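Local coordinates for metallocarboxypeptidase (Trypanosoma cruzi, PDB 3DWC), which probably releases C-terminal amino acids of broad range, except proline, from peptides as a metal-dependent carboxypeptidase of the M32 family, at residues V385-M390 and E397-D402; Y19-L24 and G241-D246; L186-E191 and R499-R504; E103-L108 and R140-L145. All coordinates share one frame; numbering follows the deposited sequence.

Interaction 1 of 4, residues V385-M390 and E397-D402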
# COMPACT_ATOMS: atom_id res chain seq x y z
N VAL B 385 33.31 -22.05 18.00
CA VAL B 385 34.06 -20.95 17.41
C VAL B 385 33.39 -19.58 17.70
O VAL B 385 34.07 -18.59 17.84
CB VAL B 385 34.19 -21.15 15.88
CG1 VAL B 385 34.87 -19.95 15.24
CG2 VAL B 385 34.96 -22.46 15.57
N TRP B 386 32.06 -19.56 17.78
CA TRP B 386 31.31 -18.36 18.16
C TRP B 386 31.72 -17.91 19.55
O TRP B 386 31.97 -16.72 19.78
CB TRP B 386 29.82 -18.65 18.18
CG TRP B 386 28.99 -17.44 18.27
CD1 TRP B 386 28.72 -16.71 19.39
CD2 TRP B 386 28.31 -16.81 17.20
NE1 TRP B 386 27.90 -15.65 19.07
CE2 TRP B 386 27.64 -15.69 17.73
CE3 TRP B 386 28.20 -17.08 15.83
CZ2 TRP B 386 26.87 -14.84 16.95
CZ3 TRP B 386 27.43 -16.21 15.04
CH2 TRP B 386 26.77 -15.13 15.60
N ASN B 387 31.78 -18.88 20.45
CA ASN B 387 32.22 -18.66 21.83
C ASN B 387 33.68 -18.21 21.94
O ASN B 387 34.01 -17.32 22.73
CB ASN B 387 32.01 -19.93 22.65
CG ASN B 387 32.52 -19.79 24.07
OD1 ASN B 387 32.01 -19.00 24.85
ND2 ASN B 387 33.55 -20.55 24.40
N GLU B 388 34.56 -18.85 21.17
CA GLU B 388 35.98 -18.47 21.14
C GLU B 388 36.17 -17.01 20.77
O GLU B 388 36.91 -16.26 21.41
CB GLU B 388 36.74 -19.32 20.11
CG GLU B 388 37.03 -20.75 20.54
CD GLU B 388 37.76 -21.54 19.46
OE1 GLU B 388 38.37 -22.60 19.78
OE2 GLU B 388 37.73 -21.11 18.28
N LYS B 389 35.51 -16.63 19.68
CA LYS B 389 35.59 -15.28 19.15
C LYS B 389 34.95 -14.28 20.10
O LYS B 389 35.49 -13.20 20.29
CB LYS B 389 34.98 -15.24 17.75
CG LYS B 389 35.90 -15.92 16.71
CD LYS B 389 35.29 -16.13 15.33
CE LYS B 389 36.28 -16.77 14.35
NZ LYS B 389 37.59 -16.02 14.23
N MET B 390 33.85 -14.67 20.74
CA MET B 390 33.12 -13.78 21.66
C MET B 390 33.95 -13.44 22.89
O MET B 390 34.03 -12.27 23.30
CB MET B 390 31.76 -14.39 22.07
CG MET B 390 30.64 -14.22 21.04
SD MET B 390 30.15 -12.49 20.67
CE MET B 390 29.60 -11.90 22.30
N GLU B 397 31.41 -14.95 27.29
CA GLU B 397 31.17 -16.36 26.95
C GLU B 397 29.75 -16.61 26.47
O GLU B 397 28.80 -16.04 27.00
CB GLU B 397 31.36 -17.25 28.17
CG GLU B 397 32.77 -17.34 28.70
CD GLU B 397 32.95 -18.48 29.68
OE1 GLU B 397 34.09 -18.63 30.19
OE2 GLU B 397 31.97 -19.25 29.93
N THR B 398 29.62 -17.54 25.52
CA THR B 398 28.33 -18.03 25.02
C THR B 398 28.18 -19.56 25.08
O THR B 398 27.11 -20.07 24.71
CB THR B 398 28.13 -17.62 23.54
OG1 THR B 398 29.13 -18.24 22.72
CG2 THR B 398 28.20 -16.09 23.38
N LEU B 399 29.21 -20.28 25.51
CA LEU B 399 29.15 -21.76 25.56
C LEU B 399 27.89 -22.18 26.30
O LEU B 399 27.68 -21.76 27.45
CB LEU B 399 30.40 -22.38 26.22
CG LEU B 399 30.60 -23.90 25.99
CD1 LEU B 399 32.06 -24.23 25.73
CD2 LEU B 399 30.08 -24.73 27.17
N GLY B 400 27.03 -22.92 25.59
CA GLY B 400 25.77 -23.43 26.16
C GLY B 400 24.61 -22.48 25.97
O GLY B 400 23.48 -22.83 26.27
N ASN B 401 24.90 -21.28 25.47
CA ASN B 401 23.88 -20.24 25.23
C ASN B 401 23.82 -19.88 23.76
O ASN B 401 24.17 -18.76 23.35
CB ASN B 401 24.19 -18.98 26.05
CG ASN B 401 23.04 -17.99 26.05
OD1 ASN B 401 22.08 -18.14 25.31
ND2 ASN B 401 23.13 -16.97 26.90
N ASP B 402 23.33 -20.81 22.96
CA ASP B 402 23.27 -20.62 21.51
C ASP B 402 22.19 -19.63 21.12
O ASP B 402 22.35 -18.89 20.14
CB ASP B 402 23.10 -21.97 20.85
CG ASP B 402 24.22 -22.91 21.19
OD1 ASP B 402 25.40 -22.54 20.94
OD2 ASP B 402 23.94 -23.99 21.75
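N387, on helix 382-394, takes the backbone N-H groups of T398 and L399, in the loop that follows the same helix, on its side-chain carbonyl. The backbone N-H of T398 points almost straight at N387 OD1, with T398 N 2.9 Å from that oxygen and an N-H...O angle of 162°. This donor lies in the carbonyl plane of the amide and meets the oxygen at a C=O...N angle of 145°. L399 N adds a second bond to the same N387 OD1 at 3.1 Å, weak and more bent. One buried oxygen thus takes two successive backbone N-H groups. The N387 side chain runs with CG anti to its own backbone N (chi1 177°), which carries the amide across to the loop, and its ND2 end comes alongside the CB and CD1 of L399.

The loop segment 397-402 contains a type II beta turn from T398 to N401, with G400 at positive phi as such a turn favours; N401 N closes the turn on T398 O. The bonds to N387 therefore fix the start of this turn against the preceding helix, on the periphery of the helical M32 fold, and G400 O is in turn bonded by N123.

T398 supplies the van der Waals contacts beside these bonds. Its OG1 sits over the helix backbone, T398 OG1 being 3.2 Å from N387 CA, and approaches the edge of the W386 indole near its plane, 3.7 Å from W386 CD1. The methyl of the same threonine, T398 CG2, rests on M390 CG at 3.9 Å. L348 also packs on M390 and T398, while helix 358-374 lies against W386.

Interaction 2 of 4, residues Y19-L24 and G241-D246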
# COMPACT_ATOMS: atom_id res chain seq x y z
N TYR B 19 7.11 -2.54 -12.37
CA TYR B 19 6.64 -3.70 -11.64
C TYR B 19 7.24 -3.71 -10.23
O TYR B 19 6.58 -4.10 -9.27
CB TYR B 19 7.03 -4.97 -12.36
CG TYR B 19 6.47 -5.18 -13.77
CD1 TYR B 19 5.17 -4.85 -14.09
CD2 TYR B 19 7.24 -5.82 -14.75
CE1 TYR B 19 4.63 -5.11 -15.41
CE2 TYR B 19 6.72 -6.09 -16.03
CZ TYR B 19 5.41 -5.71 -16.35
OH TYR B 19 4.90 -5.95 -17.64
N GLY B 20 8.48 -3.25 -10.10
CA GLY B 20 9.17 -3.17 -8.80
C GLY B 20 8.52 -2.19 -7.86
O GLY B 20 8.41 -2.44 -6.65
N HIS B 21 8.03 -1.08 -8.42
CA HIS B 21 7.18 -0.16 -7.66
C HIS B 21 6.04 -0.87 -6.90
O HIS B 21 5.89 -0.69 -5.70
CB HIS B 21 6.64 0.89 -8.58
CG HIS B 21 5.71 1.85 -7.94
ND1 HIS B 21 6.08 3.14 -7.59
CD2 HIS B 21 4.38 1.76 -7.67
CE1 HIS B 21 5.03 3.78 -7.10
NE2 HIS B 21 3.99 2.96 -7.13
N MET B 22 5.26 -1.66 -7.61
CA MET B 22 4.21 -2.49 -6.98
C MET B 22 4.68 -3.40 -5.85
O MET B 22 4.08 -3.44 -4.78
CB MET B 22 3.54 -3.33 -8.05
CG MET B 22 2.78 -2.48 -9.11
SD MET B 22 1.41 -1.57 -8.31
CE MET B 22 0.70 -0.67 -9.64
N LEU B 23 5.77 -4.12 -6.09
CA LEU B 23 6.34 -5.01 -5.09
C LEU B 23 6.80 -4.28 -3.83
O LEU B 23 6.56 -4.72 -2.72
CB LEU B 23 7.57 -5.73 -5.69
CG LEU B 23 7.33 -7.00 -6.48
CD1 LEU B 23 8.68 -7.65 -6.79
CD2 LEU B 23 6.43 -7.92 -5.70
N LEU B 24 7.46 -3.17 -4.03
CA LEU B 24 7.97 -2.37 -2.91
C LEU B 24 6.80 -1.81 -2.05
O LEU B 24 6.84 -1.77 -0.81
CB LEU B 24 8.83 -1.26 -3.49
CG LEU B 24 10.19 -1.69 -4.06
CD1 LEU B 24 10.80 -0.62 -4.97
CD2 LEU B 24 11.15 -1.99 -2.91
N GLY B 241 11.86 1.92 3.31
CA GLY B 241 11.40 1.19 2.14
C GLY B 241 10.58 1.97 1.14
O GLY B 241 10.70 3.18 1.04
N ASN B 242 9.76 1.22 0.39
CA ASN B 242 9.06 1.73 -0.75
C ASN B 242 10.00 2.22 -1.85
O ASN B 242 11.01 1.60 -2.09
CB ASN B 242 8.03 2.78 -0.34
CG ASN B 242 6.83 2.76 -1.23
OD1 ASN B 242 6.44 1.70 -1.71
ND2 ASN B 242 6.25 3.91 -1.47
N SER B 243 9.66 3.32 -2.54
CA SER B 243 10.31 3.71 -3.77
C SER B 243 10.98 5.09 -3.65
O SER B 243 10.68 5.88 -2.74
CB SER B 243 9.26 3.75 -4.87
OG SER B 243 8.80 2.45 -5.20
N LYS B 244 11.90 5.37 -4.55
CA LYS B 244 12.69 6.63 -4.50
C LYS B 244 11.88 7.93 -4.54
O LYS B 244 12.26 8.95 -3.94
CB LYS B 244 13.74 6.64 -5.61
CG LYS B 244 14.80 5.55 -5.43
CD LYS B 244 15.99 5.81 -6.36
CE LYS B 244 16.68 4.52 -6.81
NZ LYS B 244 17.24 3.76 -5.67
N GLU B 245 10.79 7.89 -5.28
CA GLU B 245 9.83 9.01 -5.34
C GLU B 245 8.91 9.10 -4.13
O GLU B 245 8.14 10.06 -4.00
CB GLU B 245 8.96 8.91 -6.62
CG GLU B 245 9.76 8.68 -7.89
CD GLU B 245 9.99 7.23 -8.24
OE1 GLU B 245 10.43 7.02 -9.40
OE2 GLU B 245 9.76 6.31 -7.40
N ASP B 246 8.97 8.11 -3.24
CA ASP B 246 7.98 7.96 -2.21
C ASP B 246 8.61 7.07 -1.17
O ASP B 246 8.30 5.89 -1.07
CB ASP B 246 6.70 7.35 -2.86
CG ASP B 246 5.53 7.25 -1.89
OD1 ASP B 246 5.76 7.35 -0.65
OD2 ASP B 246 4.37 7.02 -2.39
O HOH W 1 6.36 1.94 -4.45
O HOH W 2 8.54 4.05 -8.60
O HOH W 3 9.33 -1.53 0.53
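L24 and N242 bring helix 3-32 against the corner that links strands 240-241 and 246-251, the antiparallel pair of the small three-stranded sheet in this largely helical M32 fold. L24 has the most surface buried. Its branch lies along the peptide of N242, with L24 CD1 3.6 Å from N242 O, and the same methyl also reaches the hydroxyl of S243. The side-chain amide oxygen of N242 also meets the helix backbone, N242 OD1 standing 3.5 Å from L24 C.

Polar groups across the interface are joined by water. One molecule donates to both H21 O and N242 OD1 and accepts from S243 OG at 2.6 Å, while lying over the centre of the imidazole of H21. Another donates to L24 O and accepts from N242 N. The other end of the N242 amide stays within its own segment: N242 ND2 donates at 2.9 Å to D246 O, which also accepts from S243 N across the type I beta turn S243-D246.

H21 has CG anti to its backbone N (chi1 177°), which brings the imidazole beside S243, whose OG lies 3.7 Å from H21 ND1, oblique to that ring. The far nitrogen of the histidine, NE2, is hydrogen-bonded to R42 of the second subunit, so this junction borders the dimer interface. A third water, in plane at the edge of the imidazole, lies 2.8 Å from H21 ND1 and donates to E245 OE2.

Interaction 3 of 4, residues L186-E191 and R499-R504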
# COMPACT_ATOMS: atom_id res chain seq x y z
N LEU B 186 38.78 -1.63 22.84
CA LEU B 186 37.60 -1.83 23.66
C LEU B 186 38.02 -1.95 25.15
O LEU B 186 37.46 -1.26 26.03
CB LEU B 186 36.80 -3.04 23.19
CG LEU B 186 35.66 -3.49 24.12
CD1 LEU B 186 34.68 -2.32 24.48
CD2 LEU B 186 34.89 -4.65 23.50
N LYS B 187 39.01 -2.78 25.40
CA LYS B 187 39.49 -3.02 26.75
C LYS B 187 40.05 -1.75 27.37
O LYS B 187 39.83 -1.51 28.54
CB LYS B 187 40.56 -4.09 26.75
CG LYS B 187 40.13 -5.50 26.36
CD LYS B 187 41.19 -6.49 26.87
CE LYS B 187 41.22 -7.90 26.19
NZ LYS B 187 40.12 -8.26 25.20
N GLU B 188 40.75 -0.95 26.58
CA GLU B 188 41.29 0.31 27.05
C GLU B 188 40.18 1.30 27.43
O GLU B 188 40.28 1.99 28.44
CB GLU B 188 42.15 0.95 25.97
CG GLU B 188 42.83 2.24 26.43
CD GLU B 188 43.79 2.82 25.42
OE1 GLU B 188 44.71 3.54 25.87
OE2 GLU B 188 43.65 2.57 24.20
N VAL B 189 39.15 1.35 26.61
CA VAL B 189 38.01 2.25 26.81
C VAL B 189 37.26 1.86 28.06
O VAL B 189 36.99 2.71 28.90
CB VAL B 189 37.10 2.28 25.59
CG1 VAL B 189 35.81 3.07 25.88
CG2 VAL B 189 37.85 2.92 24.44
N GLN B 190 36.97 0.57 28.20
CA GLN B 190 36.35 0.04 29.41
C GLN B 190 37.08 0.41 30.70
O GLN B 190 36.45 0.87 31.66
CB GLN B 190 36.20 -1.47 29.34
CG GLN B 190 35.01 -1.94 28.51
CD GLN B 190 34.92 -3.45 28.48
OE1 GLN B 190 33.98 -4.04 29.02
NE2 GLN B 190 35.92 -4.09 27.88
N GLU B 191 38.39 0.23 30.73
CA GLU B 191 39.13 0.47 31.95
C GLU B 191 39.24 1.97 32.26
O GLU B 191 39.19 2.36 33.42
CB GLU B 191 40.49 -0.26 31.93
CG GLU B 191 41.68 0.57 31.52
CD GLU B 191 42.85 -0.28 31.00
OE1 GLU B 191 42.81 -1.54 31.17
OE2 GLU B 191 43.80 0.33 30.39
N ARG B 499 36.68 9.46 19.85
CA ARG B 499 35.43 9.56 20.52
C ARG B 499 35.47 8.81 21.85
O ARG B 499 35.14 9.39 22.88
CB ARG B 499 34.31 9.07 19.62
CG ARG B 499 32.98 8.94 20.35
CD ARG B 499 31.83 8.76 19.39
NE ARG B 499 31.55 9.95 18.59
CZ ARG B 499 30.64 10.00 17.62
NH1 ARG B 499 30.42 11.14 16.96
NH2 ARG B 499 29.93 8.92 17.35
N TYR B 500 35.91 7.54 21.85
CA TYR B 500 35.80 6.71 23.05
C TYR B 500 37.01 6.72 23.98
O TYR B 500 36.87 6.60 25.21
CB TYR B 500 35.35 5.30 22.68
CG TYR B 500 33.94 5.35 22.11
CD1 TYR B 500 32.83 5.47 22.95
CD2 TYR B 500 33.72 5.37 20.74
CE1 TYR B 500 31.56 5.54 22.44
CE2 TYR B 500 32.44 5.46 20.21
CZ TYR B 500 31.37 5.57 21.07
OH TYR B 500 30.09 5.68 20.58
N ARG B 501 38.19 6.81 23.40
CA ARG B 501 39.39 6.74 24.16
C ARG B 501 39.82 8.14 24.60
O ARG B 501 40.32 8.31 25.72
CB ARG B 501 40.46 6.04 23.33
CG ARG B 501 41.73 5.72 24.09
CD ARG B 501 42.86 6.53 23.60
NE ARG B 501 43.53 5.93 22.48
CZ ARG B 501 44.02 6.58 21.42
NH1 ARG B 501 43.86 7.88 21.21
NH2 ARG B 501 44.65 5.88 20.50
N ASP B 502 39.61 9.14 23.76
CA ASP B 502 39.97 10.53 24.11
C ASP B 502 38.76 11.42 24.46
O ASP B 502 38.93 12.61 24.77
CB ASP B 502 40.73 11.13 22.94
CG ASP B 502 41.92 10.29 22.54
OD1 ASP B 502 42.31 9.53 23.41
OD2 ASP B 502 42.43 10.34 21.38
N ASP B 503 37.55 10.88 24.41
CA ASP B 503 36.36 11.65 24.82
C ASP B 503 36.23 12.99 24.07
O ASP B 503 35.78 14.00 24.64
CB ASP B 503 36.41 11.91 26.34
CG ASP B 503 35.07 12.38 26.91
OD1 ASP B 503 34.02 11.88 26.47
OD2 ASP B 503 35.08 13.25 27.82
N ARG B 504 36.61 13.01 22.78
CA ARG B 504 36.69 14.28 22.04
C ARG B 504 35.39 14.68 21.33
O ARG B 504 35.30 15.77 20.72
CB ARG B 504 37.85 14.23 21.05
CG ARG B 504 39.23 14.11 21.75
CD ARG B 504 40.38 13.99 20.75
NE ARG B 504 40.24 15.04 19.73
CZ ARG B 504 41.00 15.17 18.65
NH1 ARG B 504 42.01 14.32 18.41
NH2 ARG B 504 40.74 16.16 17.81
O HOH W 4 44.68 3.69 21.98
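A salt-bridge network of E188, R501 and D502 ties helix 168-196 to the C-terminal end of helix 490-501, two parts of the helical M32 fold more than 300 residues apart in sequence. Beside this charged group is a small apolar contact. V189 sets both methyls against the last part of the helix: V189 CG2 is 3.9 Å from Y500 CB, and CG1 touches the backbone oxygen of Y500. The Y500 ring leads away from this contact, its hydroxyl being hydrogen-bonded to E355.

E188 reaches over in an extended chain and lays its carboxylate beside the aliphatic part of R501, with E188 OE2 3.7 Å from R501 CG. The direct ion pair is long, E188 OE2 to R501 NE measuring 3.8 Å, and the carboxylate and guanidinium planes are 66° apart. A water in the guanidinium plane closes the distance by donating to E188 OE2 and accepting from R501 NE at 2.6 Å. Bends at chi2 and chi3 of R501 bring its guanidinium alongside D502. There R501 NH1 makes a salt bridge to D502 OD2 at 2.9 Å, its bond weak and bent, while the nearly straight bond from R501 NH1 meets the syn side of D502 OD1 at 3.2 Å.

Interaction 4 of 4, residues E103-L108 and R140-L145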
# COMPACT_ATOMS: atom_id res chain seq x y z
N GLU B 103 14.22 -22.65 -6.81
CA GLU B 103 13.08 -23.23 -6.08
C GLU B 103 13.52 -24.03 -4.87
O GLU B 103 12.87 -23.98 -3.82
CB GLU B 103 12.20 -24.10 -7.00
CG GLU B 103 10.87 -23.44 -7.39
CD GLU B 103 9.84 -23.49 -6.25
OE1 GLU B 103 9.68 -22.47 -5.53
OE2 GLU B 103 9.19 -24.55 -6.06
N ARG B 104 14.62 -24.76 -5.01
CA ARG B 104 15.21 -25.49 -3.89
C ARG B 104 15.65 -24.56 -2.75
O ARG B 104 15.44 -24.86 -1.57
CB ARG B 104 16.41 -26.29 -4.37
CG ARG B 104 16.86 -27.37 -3.38
CD ARG B 104 18.36 -27.66 -3.48
NE ARG B 104 18.86 -27.68 -4.86
CZ ARG B 104 20.12 -27.96 -5.18
NH1 ARG B 104 21.01 -28.26 -4.23
NH2 ARG B 104 20.51 -27.97 -6.46
N LYS B 105 16.29 -23.44 -3.11
CA LYS B 105 16.74 -22.49 -2.10
C LYS B 105 15.52 -21.96 -1.37
O LYS B 105 15.46 -21.99 -0.15
CB LYS B 105 17.52 -21.32 -2.72
CG LYS B 105 17.92 -20.26 -1.69
CD LYS B 105 18.96 -19.28 -2.20
CE LYS B 105 19.42 -18.34 -1.07
NZ LYS B 105 20.28 -17.24 -1.58
N THR B 106 14.54 -21.51 -2.16
CA THR B 106 13.28 -20.95 -1.64
C THR B 106 12.56 -21.86 -0.65
O THR B 106 12.07 -21.39 0.37
CB THR B 106 12.33 -20.63 -2.80
OG1 THR B 106 12.98 -19.74 -3.71
CG2 THR B 106 11.03 -20.00 -2.29
N VAL B 107 12.50 -23.15 -0.98
CA VAL B 107 11.85 -24.14 -0.12
C VAL B 107 12.63 -24.30 1.16
O VAL B 107 12.05 -24.30 2.25
CB VAL B 107 11.72 -25.54 -0.80
CG1 VAL B 107 11.43 -26.63 0.25
CG2 VAL B 107 10.63 -25.52 -1.88
N LEU B 108 13.94 -24.45 1.04
CA LEU B 108 14.79 -24.60 2.22
C LEU B 108 14.76 -23.34 3.10
O LEU B 108 14.69 -23.45 4.32
CB LEU B 108 16.22 -24.99 1.83
CG LEU B 108 17.25 -25.11 2.96
CD1 LEU B 108 16.72 -25.97 4.12
CD2 LEU B 108 18.61 -25.64 2.43
N ARG B 140 27.47 -22.70 -0.35
CA ARG B 140 28.69 -23.11 -1.06
C ARG B 140 28.38 -23.38 -2.53
O ARG B 140 29.20 -23.07 -3.40
CB ARG B 140 29.29 -24.37 -0.46
CG ARG B 140 29.93 -24.21 0.93
CD ARG B 140 30.23 -25.58 1.55
NE ARG B 140 30.77 -25.48 2.91
CZ ARG B 140 31.01 -26.53 3.69
NH1 ARG B 140 31.52 -26.34 4.92
NH2 ARG B 140 30.75 -27.76 3.27
N GLU B 141 27.21 -23.97 -2.77
CA GLU B 141 26.77 -24.27 -4.13
C GLU B 141 26.38 -22.98 -4.83
O GLU B 141 26.67 -22.79 -6.02
CB GLU B 141 25.58 -25.23 -4.12
CG GLU B 141 25.15 -25.69 -5.53
CD GLU B 141 24.00 -26.68 -5.51
OE1 GLU B 141 23.33 -26.81 -4.46
OE2 GLU B 141 23.76 -27.33 -6.56
N GLU B 142 25.71 -22.11 -4.09
CA GLU B 142 25.36 -20.79 -4.60
C GLU B 142 26.60 -20.00 -5.05
O GLU B 142 26.65 -19.52 -6.18
CB GLU B 142 24.54 -19.99 -3.58
CG GLU B 142 23.95 -18.71 -4.19
CD GLU B 142 22.91 -18.02 -3.31
OE1 GLU B 142 22.51 -18.60 -2.28
OE2 GLU B 142 22.50 -16.89 -3.65
N GLY B 143 27.60 -19.90 -4.18
CA GLY B 143 28.86 -19.22 -4.51
C GLY B 143 29.43 -19.65 -5.83
O GLY B 143 29.82 -18.82 -6.68
N LYS B 144 29.51 -20.97 -6.04
CA LYS B 144 30.06 -21.49 -7.28
C LYS B 144 29.27 -21.03 -8.53
O LYS B 144 29.85 -20.63 -9.54
CB LYS B 144 30.15 -23.01 -7.23
CG LYS B 144 31.33 -23.52 -6.42
CD LYS B 144 31.44 -25.05 -6.51
CE LYS B 144 32.46 -25.61 -5.51
NZ LYS B 144 32.18 -25.18 -4.09
N LEU B 145 27.94 -21.11 -8.44
CA LEU B 145 27.06 -20.67 -9.53
C LEU B 145 27.27 -19.19 -9.84
O LEU B 145 27.47 -18.81 -10.99
CB LEU B 145 25.58 -20.94 -9.16
CG LEU B 145 24.91 -22.27 -9.55
CD1 LEU B 145 25.90 -23.34 -10.04
CD2 LEU B 145 24.05 -22.80 -8.40
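The two helical segments keep their backbones well apart, the closest alpha carbons, those of K105 and E142, being 9.1 Å from each other. Helices 99-122 and 125-147 follow one another directly in the chain and form a helical hairpin of the M32 fold. Long charged side chains span the distance between the helices, joining two consecutive basic residues to two consecutive acidic ones.

K105 and E142 form the more buried pair. Both side chains start anti to their backbone N and stay extended, so each reaches across at nearly its full length, and they meet at about a right angle. The ammonium group contacts both carboxylate oxygens: K105 NZ donates to E142 OE1 at 2.7 Å, on the syn lone pair, and weakly to E142 OE2 at 3.1 Å. The carboxylate is shared, because R146, one turn further along helix 125-147, makes a salt bridge to E142 OE2. F101, L158 and I161 pack against E142, placing this ion pair next to apolar neighbours.

R104 and E141 form the more exposed pair. The bend of the arginine chain at chi3 brings its guanidinium to E141, with its plane turned 58° from the carboxylate, so the two groups do not lie flat in a common plane. E100, one turn earlier on the arginine's own helix, also forms a salt bridge with R104 NH2. Toward E141 the bonds are weak despite the short separation: R104 NH1 lies 2.7 Å from E141 OE1 with an N-H...O angle of only 116°, and R104 NH2 is 3.3 Å from E141 OE2.

The four contacts lie apart in a mostly helical chain and none touches another. Interaction 4 joins two successive helices and falls within the 216 residues that separate the segments of interaction 2, whose centre is 27 Å away. Interaction 1, a local helix-loop contact, likewise falls between the segments of interaction 3; those two have nearest atoms about 8 Å apart. Interactions 2 and 3 alternate along the chain and lie on opposite sides of its centre, 42 Å between centres, so the long-range closures interlock in sequence. Only interaction 2 involves the small sheet and meets the second subunit; its N242 side chain lies about 11 Å from that of E268, the predicted catalytic residue.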